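Local coordinates for HTH-type transcriptional regulator GadX (Escherichia coli, PDB 3MKL), which activates about fifteen acid-resistance genes, including gadA, gadB and gadC, and can repress gadW depending on growth phase and medium, at residues C58-A63 with C81-V86; T10-V15 with S31-S36; Q5-T10 with R45-S50. One frame throughout, in Å; residues are numbered along the deposited sequence.

Interaction 1 (C58-A63 with C81-V86)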
loop_
_atom_site.group_PDB
_atom_site.type_symbol
_atom_site.label_atom_id
_atom_site.label_comp_id
_atom_site.label_asym_id
_atom_site.label_seq_id
_atom_site.Cartn_x
_atom_site.Cartn_y
_atom_site.Cartn_z
ATOM N N CYS A 58 -1.521 2.599 -1.052
ATOM C CA CYS A 58 -0.357 2.558 -1.922
ATOM C C CYS A 58 -0.223 1.179 -2.577
ATOM O O CYS A 58 0.072 1.060 -3.754
ATOM C CB CYS A 58 0.895 2.860 -1.099
ATOM S SG CYS A 58 1.067 4.579 -0.597
ATOM N N ARG A 59 -0.449 0.132 -1.804
ATOM C CA ARG A 59 -0.284 -1.192 -2.347
ATOM C C ARG A 59 -1.397 -1.539 -3.347
ATOM O O ARG A 59 -1.132 -2.187 -4.365
ATOM C CB ARG A 59 -0.168 -2.237 -1.228
ATOM C CG ARG A 59 1.144 -2.148 -0.516
ATOM C CD ARG A 59 1.235 -3.032 0.710
ATOM N NE ARG A 59 2.639 -3.127 1.063
ATOM C CZ ARG A 59 3.111 -3.584 2.210
ATOM N NH1 ARG A 59 4.412 -3.623 2.392
ATOM N NH2 ARG A 59 2.289 -4.008 3.155
HETATM N N MSE A 60 -2.632 -1.108 -3.083
HETATM C CA MSE A 60 -3.706 -1.335 -4.063
HETATM C C MSE A 60 -3.458 -0.561 -5.342
HETATM O O MSE A 60 -3.794 -1.027 -6.430
HETATM C CB MSE A 60 -5.091 -1.008 -3.501
HETATM C CG MSE A 60 -5.512 -1.870 -2.346
HETATM SE SE MSE A 60 -5.511 -3.774 -2.727
HETATM C CE MSE A 60 -3.800 -4.358 -2.065
ATOM N N GLN A 61 -2.860 0.615 -5.211
ATOM C CA GLN A 61 -2.597 1.438 -6.375
ATOM C C GLN A 61 -1.541 0.785 -7.265
ATOM O O GLN A 61 -1.645 0.841 -8.503
ATOM C CB GLN A 61 -2.210 2.856 -5.946
ATOM C CG GLN A 61 -3.423 3.680 -5.461
ATOM C CD GLN A 61 -3.068 5.097 -5.010
ATOM O OE1 GLN A 61 -2.006 5.340 -4.454
ATOM N NE2 GLN A 61 -3.972 6.031 -5.243
ATOM N N ARG A 62 -0.547 0.150 -6.640
ATOM C CA ARG A 62 0.514 -0.552 -7.365
ATOM C C ARG A 62 -0.011 -1.837 -7.988
ATOM O O ARG A 62 0.395 -2.209 -9.096
ATOM C CB ARG A 62 1.700 -0.852 -6.448
ATOM C CG ARG A 62 2.932 -1.413 -7.159
ATOM C CD ARG A 62 3.572 -0.394 -8.113
ATOM N NE ARG A 62 3.720 0.926 -7.494
ATOM C CZ ARG A 62 4.869 1.436 -7.044
ATOM N NH1 ARG A 62 6.000 0.748 -7.148
ATOM N NH2 ARG A 62 4.885 2.643 -6.495
ATOM N N ALA A 63 -0.923 -2.504 -7.275
ATOM C CA ALA A 63 -1.543 -3.738 -7.755
ATOM C C ALA A 63 -2.235 -3.561 -9.103
ATOM O O ALA A 63 -2.210 -4.476 -9.917
ATOM C CB ALA A 63 -2.501 -4.303 -6.730
ATOM N N CYS A 81 3.824 -6.436 -4.218
ATOM C CA CYS A 81 3.180 -5.391 -3.407
ATOM C C CYS A 81 3.439 -5.548 -1.896
ATOM O O CYS A 81 2.974 -4.735 -1.103
ATOM C CB CYS A 81 1.677 -5.380 -3.646
ATOM S SG CYS A 81 1.194 -5.070 -5.346
ATOM N N GLY A 82 4.150 -6.611 -1.517
ATOM C CA GLY A 82 4.612 -6.798 -0.158
ATOM C C GLY A 82 3.767 -7.721 0.681
ATOM O O GLY A 82 3.957 -7.787 1.894
ATOM N N TYR A 83 2.845 -8.440 0.041
ATOM C CA TYR A 83 1.998 -9.410 0.727
ATOM C C TYR A 83 2.630 -10.795 0.714
ATOM O O TYR A 83 3.218 -11.229 -0.290
ATOM C CB TYR A 83 0.595 -9.435 0.120
ATOM C CG TYR A 83 -0.138 -8.134 0.322
ATOM C CD1 TYR A 83 -0.744 -7.831 1.544
ATOM C CD2 TYR A 83 -0.208 -7.189 -0.700
ATOM C CE1 TYR A 83 -1.419 -6.600 1.739
ATOM C CE2 TYR A 83 -0.852 -5.963 -0.516
ATOM C CZ TYR A 83 -1.455 -5.684 0.700
ATOM O OH TYR A 83 -2.087 -4.489 0.858
ATOM N N HIS A 84 2.544 -11.476 1.849
ATOM C CA HIS A 84 3.102 -12.793 1.961
ATOM C C HIS A 84 1.987 -13.784 1.733
ATOM O O HIS A 84 2.235 -14.973 1.514
ATOM C CB HIS A 84 3.742 -12.992 3.338
ATOM C CG HIS A 84 4.959 -12.145 3.560
ATOM N ND1 HIS A 84 4.904 -10.896 4.149
ATOM C CD2 HIS A 84 6.264 -12.363 3.263
ATOM C CE1 HIS A 84 6.123 -10.385 4.203
ATOM N NE2 HIS A 84 6.964 -11.252 3.670
ATOM N N SER A 85 0.755 -13.286 1.777
ATOM C CA SER A 85 -0.416 -14.145 1.737
ATOM C C SER A 85 -1.350 -13.721 0.590
ATOM O O SER A 85 -1.893 -12.594 0.603
ATOM C CB SER A 85 -1.082 -14.128 3.120
ATOM O OG SER A 85 -2.398 -14.611 3.090
ATOM N N VAL A 86 -1.511 -14.599 -0.412
ATOM C CA VAL A 86 -2.426 -14.330 -1.546
ATOM C C VAL A 86 -3.913 -14.234 -1.164
ATOM O O VAL A 86 -4.625 -13.393 -1.718
ATOM C CB VAL A 86 -2.266 -15.329 -2.714
ATOM C CG1 VAL A 86 -3.019 -14.819 -3.968
ATOM C CG2 VAL A 86 -0.804 -15.528 -3.039
#

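Interaction 2 (T10-V15 with S31-S36)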
loop_
_atom_site.group_PDB
_atom_site.type_symbol
_atom_site.label_atom_id
_atom_site.label_comp_id
_atom_site.label_asym_id
_atom_site.label_seq_id
_atom_site.Cartn_x
_atom_site.Cartn_y
_atom_site.Cartn_z
ATOM N N THR A 10 0.630 12.734 2.109
ATOM C CA THR A 10 1.395 12.791 0.846
ATOM C C THR A 10 2.870 12.428 1.031
ATOM O O THR A 10 3.410 11.649 0.254
ATOM C CB THR A 10 1.284 14.178 0.173
ATOM O OG1 THR A 10 -0.090 14.426 -0.135
ATOM C CG2 THR A 10 2.095 14.250 -1.123
ATOM N N ARG A 11 3.502 12.984 2.069
ATOM C CA ARG A 11 4.925 12.715 2.352
ATOM C C ARG A 11 5.204 11.262 2.720
ATOM O O ARG A 11 6.236 10.722 2.337
ATOM C CB ARG A 11 5.459 13.643 3.444
ATOM C CG ARG A 11 5.632 15.059 2.965
ATOM C CD ARG A 11 5.788 15.991 4.124
ATOM N NE ARG A 11 7.102 15.844 4.738
ATOM C CZ ARG A 11 7.404 16.265 5.963
ATOM N NH1 ARG A 11 6.481 16.861 6.706
ATOM N NH2 ARG A 11 8.632 16.088 6.443
ATOM N N VAL A 12 4.280 10.662 3.471
ATOM C CA VAL A 12 4.292 9.251 3.847
ATOM C C VAL A 12 4.080 8.349 2.612
ATOM O O VAL A 12 4.833 7.417 2.400
ATOM C CB VAL A 12 3.215 8.956 4.942
ATOM C CG1 VAL A 12 2.982 7.456 5.109
ATOM C CG2 VAL A 12 3.604 9.564 6.268
ATOM N N CYS A 13 3.074 8.627 1.788
ATOM C CA CYS A 13 2.910 7.894 0.521
ATOM C C CYS A 13 4.157 7.995 -0.358
ATOM O O CYS A 13 4.510 7.036 -1.034
ATOM C CB CYS A 13 1.666 8.362 -0.238
ATOM S SG CYS A 13 0.132 7.890 0.612
ATOM N N THR A 14 4.850 9.137 -0.326
ATOM C CA THR A 14 6.106 9.264 -1.086
ATOM C C THR A 14 7.217 8.341 -0.543
ATOM O O THR A 14 7.982 7.761 -1.310
ATOM C CB THR A 14 6.616 10.729 -1.173
ATOM O OG1 THR A 14 5.570 11.574 -1.682
ATOM C CG2 THR A 14 7.860 10.814 -2.121
ATOM N N VAL A 15 7.303 8.222 0.779
ATOM C CA VAL A 15 8.245 7.306 1.386
ATOM C C VAL A 15 7.902 5.873 0.966
ATOM O O VAL A 15 8.743 5.155 0.449
ATOM C CB VAL A 15 8.188 7.431 2.921
ATOM C CG1 VAL A 15 9.052 6.359 3.589
ATOM C CG2 VAL A 15 8.565 8.842 3.336
ATOM N N SER A 31 11.339 7.547 10.877
ATOM C CA SER A 31 12.776 7.791 10.824
ATOM C C SER A 31 13.225 8.430 9.502
ATOM O O SER A 31 14.027 9.371 9.505
ATOM C CB SER A 31 13.573 6.523 11.154
ATOM O OG SER A 31 13.170 5.483 10.302
ATOM N N GLU A 32 12.704 7.923 8.390
ATOM C CA GLU A 32 12.857 8.552 7.061
ATOM C C GLU A 32 12.450 10.042 7.009
ATOM O O GLU A 32 13.013 10.830 6.244
ATOM C CB GLU A 32 11.974 7.800 6.042
ATOM C CG GLU A 32 12.515 6.464 5.581
ATOM C CD GLU A 32 13.290 6.597 4.274
ATOM O OE1 GLU A 32 14.543 6.728 4.315
ATOM O OE2 GLU A 32 12.638 6.605 3.198
ATOM N N LEU A 33 11.447 10.407 7.800
ATOM C CA LEU A 33 10.894 11.751 7.759
ATOM C C LEU A 33 11.556 12.639 8.805
ATOM O O LEU A 33 11.184 13.820 8.961
ATOM C CB LEU A 33 9.388 11.695 8.001
ATOM C CG LEU A 33 8.563 11.075 6.855
ATOM C CD1 LEU A 33 7.091 11.284 7.122
ATOM C CD2 LEU A 33 8.922 11.681 5.481
ATOM N N LEU A 34 12.536 12.063 9.512
ATOM C CA LEU A 34 13.194 12.733 10.634
ATOM C C LEU A 34 12.151 13.245 11.676
ATOM O O LEU A 34 12.152 14.432 12.065
ATOM C CB LEU A 34 14.129 13.843 10.106
ATOM C CG LEU A 34 15.205 13.432 9.062
ATOM C CD1 LEU A 34 15.969 14.648 8.502
ATOM C CD2 LEU A 34 16.220 12.402 9.599
HETATM N N MSE A 35 11.252 12.354 12.105
HETATM C CA MSE A 35 10.198 12.705 13.081
HETATM C C MSE A 35 10.104 11.611 14.099
HETATM O O MSE A 35 10.446 10.470 13.779
HETATM C CB MSE A 35 8.818 12.792 12.415
HETATM C CG MSE A 35 8.621 13.917 11.438
HETATM SE SE MSE A 35 7.007 13.509 10.382
HETATM C CE MSE A 35 5.740 13.670 11.829
ATOM N N SER A 36 9.611 11.929 15.303
ATOM C CA SER A 36 9.270 10.880 16.271
ATOM C C SER A 36 8.063 10.038 15.812
ATOM O O SER A 36 7.109 10.561 15.206
ATOM C CB SER A 36 9.033 11.443 17.689
ATOM O OG SER A 36 7.865 12.229 17.735
HETATM O O HOH W 1 11.705 5.025 1.262
#

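Interaction 3 (Q5-T10 with R45-S50)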
loop_
_atom_site.group_PDB
_atom_site.type_symbol
_atom_site.label_atom_id
_atom_site.label_comp_id
_atom_site.label_asym_id
_atom_site.label_seq_id
_atom_site.Cartn_x
_atom_site.Cartn_y
_atom_site.Cartn_z
ATOM N N GLN A 5 5.085 22.404 -0.049
ATOM C CA GLN A 5 4.309 22.138 1.200
ATOM C C GLN A 5 3.380 20.906 1.081
ATOM O O GLN A 5 2.145 21.039 1.193
ATOM C CB GLN A 5 3.507 23.390 1.606
ATOM N N PRO A 6 3.955 19.704 0.835
ATOM C CA PRO A 6 3.070 18.533 0.824
ATOM C C PRO A 6 2.595 18.202 2.236
ATOM O O PRO A 6 3.393 18.222 3.161
ATOM C CB PRO A 6 3.970 17.409 0.281
ATOM C CG PRO A 6 5.116 18.136 -0.419
ATOM C CD PRO A 6 5.329 19.357 0.418
ATOM N N ASN A 7 1.305 17.926 2.402
ATOM C CA ASN A 7 0.769 17.512 3.704
ATOM C C ASN A 7 1.320 16.142 4.144
ATOM O O ASN A 7 2.113 15.518 3.428
ATOM C CB ASN A 7 -0.766 17.535 3.690
ATOM C CG ASN A 7 -1.358 16.511 2.739
ATOM O OD1 ASN A 7 -0.804 15.427 2.541
ATOM N ND2 ASN A 7 -2.496 16.849 2.144
HETATM N N MSE A 8 0.913 15.671 5.315
HETATM C CA MSE A 8 1.644 14.568 5.941
HETATM C C MSE A 8 1.380 13.221 5.272
HETATM O O MSE A 8 2.304 12.446 5.068
HETATM C CB MSE A 8 1.380 14.492 7.443
HETATM C CG MSE A 8 2.322 13.543 8.171
HETATM SE SE MSE A 8 4.192 14.122 8.140
HETATM C CE MSE A 8 3.935 15.907 8.903
ATOM N N ARG A 9 0.129 12.963 4.915
ATOM C CA ARG A 9 -0.222 11.745 4.193
ATOM C C ARG A 9 0.504 11.617 2.834
ATOM O O ARG A 9 0.945 10.518 2.477
ATOM C CB ARG A 9 -1.745 11.576 4.056
ATOM C CG ARG A 9 -2.529 12.670 3.279
ATOM C CD ARG A 9 -4.079 12.482 3.480
ATOM N NE ARG A 9 -4.501 11.114 3.147
ATOM C CZ ARG A 9 -5.592 10.474 3.592
ATOM N NH1 ARG A 9 -5.803 9.225 3.188
ATOM N NH2 ARG A 9 -6.472 11.048 4.421
ATOM N N THR A 10 0.630 12.734 2.109
ATOM C CA THR A 10 1.395 12.791 0.846
ATOM C C THR A 10 2.870 12.428 1.031
ATOM O O THR A 10 3.410 11.649 0.254
ATOM C CB THR A 10 1.284 14.178 0.173
ATOM O OG1 THR A 10 -0.090 14.426 -0.135
ATOM C CG2 THR A 10 2.095 14.250 -1.123
ATOM N N ARG A 45 -3.297 11.202 12.262
ATOM C CA ARG A 45 -4.601 11.118 12.910
ATOM C C ARG A 45 -5.437 12.407 12.710
ATOM O O ARG A 45 -6.652 12.321 12.499
ATOM C CB ARG A 45 -4.453 10.741 14.398
ATOM C CG ARG A 45 -5.717 10.917 15.244
ATOM C CD ARG A 45 -6.812 9.933 14.843
ATOM N NE ARG A 45 -8.153 10.543 14.791
ATOM C CZ ARG A 45 -8.890 10.890 15.857
ATOM N NH1 ARG A 45 -8.423 10.717 17.092
ATOM N NH2 ARG A 45 -10.095 11.427 15.686
ATOM N N GLU A 46 -4.773 13.568 12.744
ATOM C CA GLU A 46 -5.393 14.870 12.412
ATOM C C GLU A 46 -5.947 14.952 10.967
ATOM O O GLU A 46 -6.851 15.745 10.707
ATOM C CB GLU A 46 -4.403 16.025 12.656
ATOM C CG GLU A 46 -4.167 16.376 14.141
ATOM C CD GLU A 46 -2.895 17.205 14.371
ATOM O OE1 GLU A 46 -2.684 17.711 15.502
ATOM O OE2 GLU A 46 -2.096 17.339 13.414
ATOM N N GLU A 47 -5.377 14.151 10.056
ATOM C CA GLU A 47 -5.868 13.984 8.668
ATOM C C GLU A 47 -6.722 12.701 8.494
ATOM O O GLU A 47 -6.979 12.234 7.371
ATOM C CB GLU A 47 -4.684 13.991 7.690
ATOM C CG GLU A 47 -3.923 15.346 7.670
ATOM C CD GLU A 47 -2.692 15.374 6.746
ATOM O OE1 GLU A 47 -2.701 14.684 5.696
ATOM O OE2 GLU A 47 -1.718 16.106 7.063
ATOM N N GLU A 48 -7.144 12.136 9.625
ATOM C CA GLU A 48 -8.046 10.994 9.653
ATOM C C GLU A 48 -7.550 9.775 8.885
ATOM O O GLU A 48 -8.289 9.154 8.130
ATOM C CB GLU A 48 -9.450 11.416 9.195
ATOM C CG GLU A 48 -10.170 12.292 10.190
ATOM C CD GLU A 48 -10.404 11.615 11.531
ATOM O OE1 GLU A 48 -10.422 10.366 11.611
ATOM O OE2 GLU A 48 -10.568 12.341 12.517
ATOM N N THR A 49 -6.289 9.428 9.105
ATOM C CA THR A 49 -5.711 8.231 8.508
ATOM C C THR A 49 -4.637 7.634 9.432
ATOM O O THR A 49 -4.315 8.204 10.482
ATOM C CB THR A 49 -5.126 8.504 7.064
ATOM O OG1 THR A 49 -4.973 7.258 6.350
ATOM C CG2 THR A 49 -3.766 9.261 7.115
ATOM N N SER A 50 -4.082 6.497 9.047
ATOM C CA SER A 50 -2.940 5.951 9.769
ATOM C C SER A 50 -1.911 5.531 8.749
ATOM O O SER A 50 -2.189 5.566 7.530
ATOM C CB SER A 50 -3.349 4.759 10.614
ATOM O OG SER A 50 -3.939 3.782 9.790
HETATM O O HOH W 2 -8.907 9.919 5.778
#

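Interaction 1 (C58-A63 with C81-V86)
R59 lies along C81 and G82, and its NH1 is hydrogen-bonded to the carbonyl oxygen of I20. On the way there the arm passes C81 O, which lies 2.7 Å from R59 NE and 3.0 Å from R59 CD; the approach to NE is too poorly angled to count as a hydrogen bond, though the carbonyl's partial negative charge probably suits the cation. With CG anti to its own carbonyl carbon (chi1 -72°) and the chain extended from CG to NE, the arm runs on until its guanidinium meets G82, whose CA sits 3.9 Å above one face, toward the rim. G82 has a positive phi of 99° and ends the preceding helix in a Schellman motif. Y83 then brings its ring toward the aliphatic part of the same arm, with Y83 CE2 3.8 Å from R59 CD. Guanidinium and ring planes are 62° apart, and any cation-pi attraction at this separation is weak. The selenomethionine M60 points away at its base but bends back at chi2 and chi3, crossing Y83 at about a right angle and setting its CE 3.4 Å from Y83 OH and 3.7 Å from Y83 CE2. On the C81 side, SG faces the helix backbone and touches A63, at 4.0 Å from A63 CB. The contact is buried and seats the turn of the second predicted helix-turn-helix on helix 51-67; Y83 also meets A78 of helix 74-80 and Y88, while M60 continues onto F89, V92, F93 and Y96 of helix 86-97.

Interaction 2 (T10-V15 with S31-S36)
L33 and V15 meet methyl to methyl in the tight part of this contact, L33 CD2 lying 3.6 Å from V15 CG2. The other branch of the leucine, CD1, reaches V12 CG2 at 4.0 Å, the two side chains crossing at about a right angle. L33 thus spans one helical turn, touching V12 and V15 with a different methyl each. V15 offers both of its branches: CG2 to L33, and CG1, anti to the backbone N (chi1 173°), to E32, whose OE2 is 3.6 Å away. Toward solvent the contact turns polar and looser. E32 is bent at chi2, and its exposed carboxylate is joined to the helix by one water, which donates to E32 OE2 (2.7 Å) and to V15 O (3.1 Å). R11 lies along the rim beside L33, R11 NH2 4.2 Å from L33 O, too far for a bond. L34, with positive phi, ends helix 26-32 in a Schellman motif, and S36 is the N-cap of helix 37-46; residues 33-36 between them form the turn of the first predicted helix-turn-helix. Helix 8-17 packs across that turn: V12 and L33 also touch L40 of helix 37-46, V12 touches L54 of helix 51-67, and V15 and E32 touch W24.

Interaction 3 (Q5-T10 with R45-S50)
E47 reaches with its carboxylate to the first turn of helix 8-17, where M8 N donates to E47 OE2 at 3.2 Å, 157° at the hydrogen and on the syn lone pair. A second, weak bond runs from R9 N to E47 OE1 at 3.4 Å. The E47 chain is extended beyond CG, which carries the two oxygens out to adjacent backbone N-H groups; the helix start would probably stabilise the negative charge. R9 runs its aliphatic part alongside E47 OE1, its CG, between backbone N and carbonyl carbon (chi1 61°), 3.2 Å from that oxygen. A bend at chi3 turns the guanidinium past the acid, so the charged groups do not touch. One guanidinium face instead lies over T49, whose CB is 3.6 Å from the plane; a water at the edge accepts from R9 NH2 at 3.0 Å, and NH1 has a long, weak ion pair with E57 of helix 51-67. M8, a selenomethionine, turns its end onto L40 and L44. N7 CG also lies between backbone N and carbonyl carbon (chi1 65°), turning OD1 back to accept from T10 N at 3.1 Å, nearly along the C=O axis. The helix start thus has two acceptors: the N-cap N7 and E47. E47 belongs to the Schellman motif (C-prime residue E48) that ends helix 37-46, second helix of the first predicted helix-turn-helix in this AraC/XylS-type DNA-binding domain.

In the fold
From the N terminus, residues 5-10 meet 45-50 in interaction 3, closing a loop that takes in the rest of helix 8-17, helix 26-32 and nearly all of helix 37-46. Interaction 2 is nested inside it, shares T10, and joins the same helix 8-17 to the turn between the latter two helices. The two contacts touch through the selenium atoms of M8 and M35, 3.6 Å apart, and together tie helix 8-17 to both helices of the first predicted helix-turn-helix. Interaction 1 opens only after interaction 3 has closed and attaches the second motif's turn to helix 51-67. That long helix connects the two halves, and C58 SG on it touches C13 SG of helix 8-17, so interactions 1 and 2 meet although their centres are about 20 Å apart.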